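Local coordinates for TCR beta chain (Gallus gallus, PDB 6LIR), which pairs with the alpha chain to form the chicken T-cell receptor, which probably recognises peptides presented by MHC molecules, at residues C20-N25 against C88-Y93. Numbering follows the deposited sequence.
Sequences CRQNDN and CASSSY
A disulfide between Cys-20 and Cys-88 joins the two facing sheets of the V-set domain, pinning strand 16-21 to strand 84-91 across the buried interior. The SG atoms of Cys-20 and Cys-88 lie 2.0 Å apart, with a torsion of -67° about the S-S bond. Both CB atoms point at the opposite strand, and torsions anti to the main-chain nitrogen (chi1 174° in Cys-20, 167° in Cys-88) place each SG beside its own carbonyl carbon, where the two sulfurs meet. The bridge draws Cys-20 CB to within 3.4 Å of Cys-88 CB, a tight approach. Cysteine suits this place because its short, apolar bridge can link the layers covalently and still pack as core: Met-29 and Trp-31 of strand 28-34 touch Cys-20, while Ile-2 lies against both cysteines. Two residues on, where 20-25 has left its strand, the backbones stand farther apart and polar groups take over. Gln-22 OE1 comes no nearer than 4.3 Å to Ser-90 OG, and His-26 mediates between them, its ND1 bonding the serine hydroxyl and its carbonyl oxygen receiving Gln-22 NE2. A water adds a second link, donating to Asp-24 OD2 at 2.5 Å and lying 3.0 Å from Ser-90 OG; the serine hydroxyl, on a short side chain, thus takes both the water and His-26 ND1 as partners. The pattern is that of the canonical intersheet disulfide of the immunoglobulin fold, linking strands B and F of the variable-domain beta-sandwich at the base of the CDR1 and CDR3 loops.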
loop_
_atom_site.group_PDB
_atom_site.type_symbol
_atom_site.label_atom_id
_atom_site.label_comp_id
_atom_site.label_asym_id
_atom_site.label_seq_id
_atom_site.Cartn_x
_atom_site.Cartn_y
_atom_site.Cartn_z
ATOM N N CYS B 20 -13.919 -14.708 -6.498
ATOM C CA CYS B 20 -12.955 -15.031 -5.460
ATOM C C CYS B 20 -12.842 -16.538 -5.296
ATOM O O CYS B 20 -13.849 -17.253 -5.305
ATOM C CB CYS B 20 -13.350 -14.396 -4.130
ATOM S SG CYS B 20 -12.314 -14.881 -2.745
ATOM N N ARG B 21 -11.612 -17.014 -5.153
ATOM C CA ARG B 21 -11.340 -18.441 -5.111
ATOM C C ARG B 21 -10.461 -18.732 -3.912
ATOM O O ARG B 21 -9.430 -18.080 -3.719
ATOM C CB ARG B 21 -10.663 -18.931 -6.396
ATOM C CG ARG B 21 -11.487 -18.697 -7.641
ATOM C CD ARG B 21 -10.632 -18.688 -8.900
ATOM N NE ARG B 21 -11.354 -18.091 -10.018
ATOM C CZ ARG B 21 -12.240 -18.736 -10.765
ATOM N NH1 ARG B 21 -12.513 -20.013 -10.528
ATOM N NH2 ARG B 21 -12.853 -18.104 -11.756
ATOM N N GLN B 22 -10.859 -19.732 -3.134
ATOM C CA GLN B 22 -10.208 -20.059 -1.876
ATOM C C GLN B 22 -9.961 -21.555 -1.827
ATOM O O GLN B 22 -10.781 -22.345 -2.302
ATOM C CB GLN B 22 -11.071 -19.625 -0.678
ATOM C CG GLN B 22 -12.507 -20.115 -0.766
ATOM C CD GLN B 22 -12.878 -21.090 0.327
ATOM O OE1 GLN B 22 -12.061 -21.435 1.182
ATOM N NE2 GLN B 22 -14.126 -21.538 0.307
ATOM N N ASN B 23 -8.821 -21.939 -1.260
ATOM C CA ASN B 23 -8.448 -23.344 -1.176
ATOM C C ASN B 23 -8.379 -23.847 0.261
ATOM O O ASN B 23 -7.571 -24.723 0.572
ATOM N N ASP B 24 -9.220 -23.322 1.152
ATOM C CA ASP B 24 -9.204 -23.758 2.543
ATOM C C ASP B 24 -10.469 -24.500 2.948
ATOM O O ASP B 24 -10.657 -24.767 4.140
ATOM C CB ASP B 24 -8.985 -22.562 3.473
ATOM C CG ASP B 24 -7.688 -21.835 3.189
ATOM O OD1 ASP B 24 -6.614 -22.429 3.423
ATOM O OD2 ASP B 24 -7.739 -20.673 2.731
ATOM N N ASN B 25 -11.327 -24.858 1.991
ATOM C CA ASN B 25 -12.586 -25.545 2.279
ATOM C C ASN B 25 -13.447 -24.743 3.255
ATOM O O ASN B 25 -14.179 -25.306 4.072
ATOM C CB ASN B 25 -12.343 -26.962 2.809
ATOM C CG ASN B 25 -13.578 -27.836 2.719
ATOM O OD1 ASN B 25 -14.314 -27.787 1.733
ATOM N ND2 ASN B 25 -13.815 -28.636 3.753
ATOM N N CYS B 88 -12.110 -9.819 -0.979
ATOM C CA CYS B 88 -12.754 -11.078 -0.652
ATOM C C CYS B 88 -12.151 -11.639 0.624
ATOM O O CYS B 88 -10.950 -11.496 0.873
ATOM C CB CYS B 88 -12.612 -12.093 -1.779
ATOM S SG CYS B 88 -13.067 -13.746 -1.252
ATOM N N ALA B 89 -12.990 -12.268 1.438
ATOM C CA ALA B 89 -12.531 -12.834 2.692
ATOM C C ALA B 89 -13.255 -14.146 2.935
ATOM O O ALA B 89 -14.340 -14.387 2.404
ATOM C CB ALA B 89 -12.767 -11.869 3.863
ATOM N N SER B 90 -12.635 -15.001 3.745
ATOM C CA SER B 90 -13.225 -16.286 4.079
ATOM C C SER B 90 -12.925 -16.639 5.529
ATOM O O SER B 90 -11.993 -16.113 6.141
ATOM C CB SER B 90 -12.706 -17.394 3.155
ATOM O OG SER B 90 -11.489 -17.927 3.650
ATOM N N SER B 91 -13.729 -17.557 6.065
ATOM C CA SER B 91 -13.467 -18.164 7.358
ATOM C C SER B 91 -14.106 -19.542 7.396
ATOM O O SER B 91 -14.975 -19.868 6.583
ATOM C CB SER B 91 -13.986 -17.295 8.509
ATOM O OG SER B 91 -15.367 -17.031 8.352
ATOM N N SER B 92 -13.650 -20.352 8.356
ATOM C CA SER B 92 -14.212 -21.685 8.568
ATOM C C SER B 92 -15.732 -21.631 8.697
ATOM O O SER B 92 -16.454 -22.422 8.076
ATOM C CB SER B 92 -13.577 -22.323 9.803
ATOM O OG SER B 92 -14.453 -23.245 10.418
ATOM N N TYR B 93 -16.225 -20.697 9.507
ATOM C CA TYR B 93 -17.645 -20.420 9.668
ATOM C C TYR B 93 -17.754 -19.026 10.269
ATOM O O TYR B 93 -16.761 -18.451 10.720
ATOM C CB TYR B 93 -18.325 -21.469 10.561
ATOM C CG TYR B 93 -17.539 -21.807 11.819
ATOM C CD1 TYR B 93 -17.411 -20.887 12.854
ATOM C CD2 TYR B 93 -16.929 -23.047 11.972
ATOM C CE1 TYR B 93 -16.693 -21.186 13.998
ATOM C CE2 TYR B 93 -16.204 -23.354 13.116
ATOM C CZ TYR B 93 -16.091 -22.420 14.126
ATOM O OH TYR B 93 -15.377 -22.717 15.266
HETATM O O HOH W 1 -8.766 -18.391 2.476
#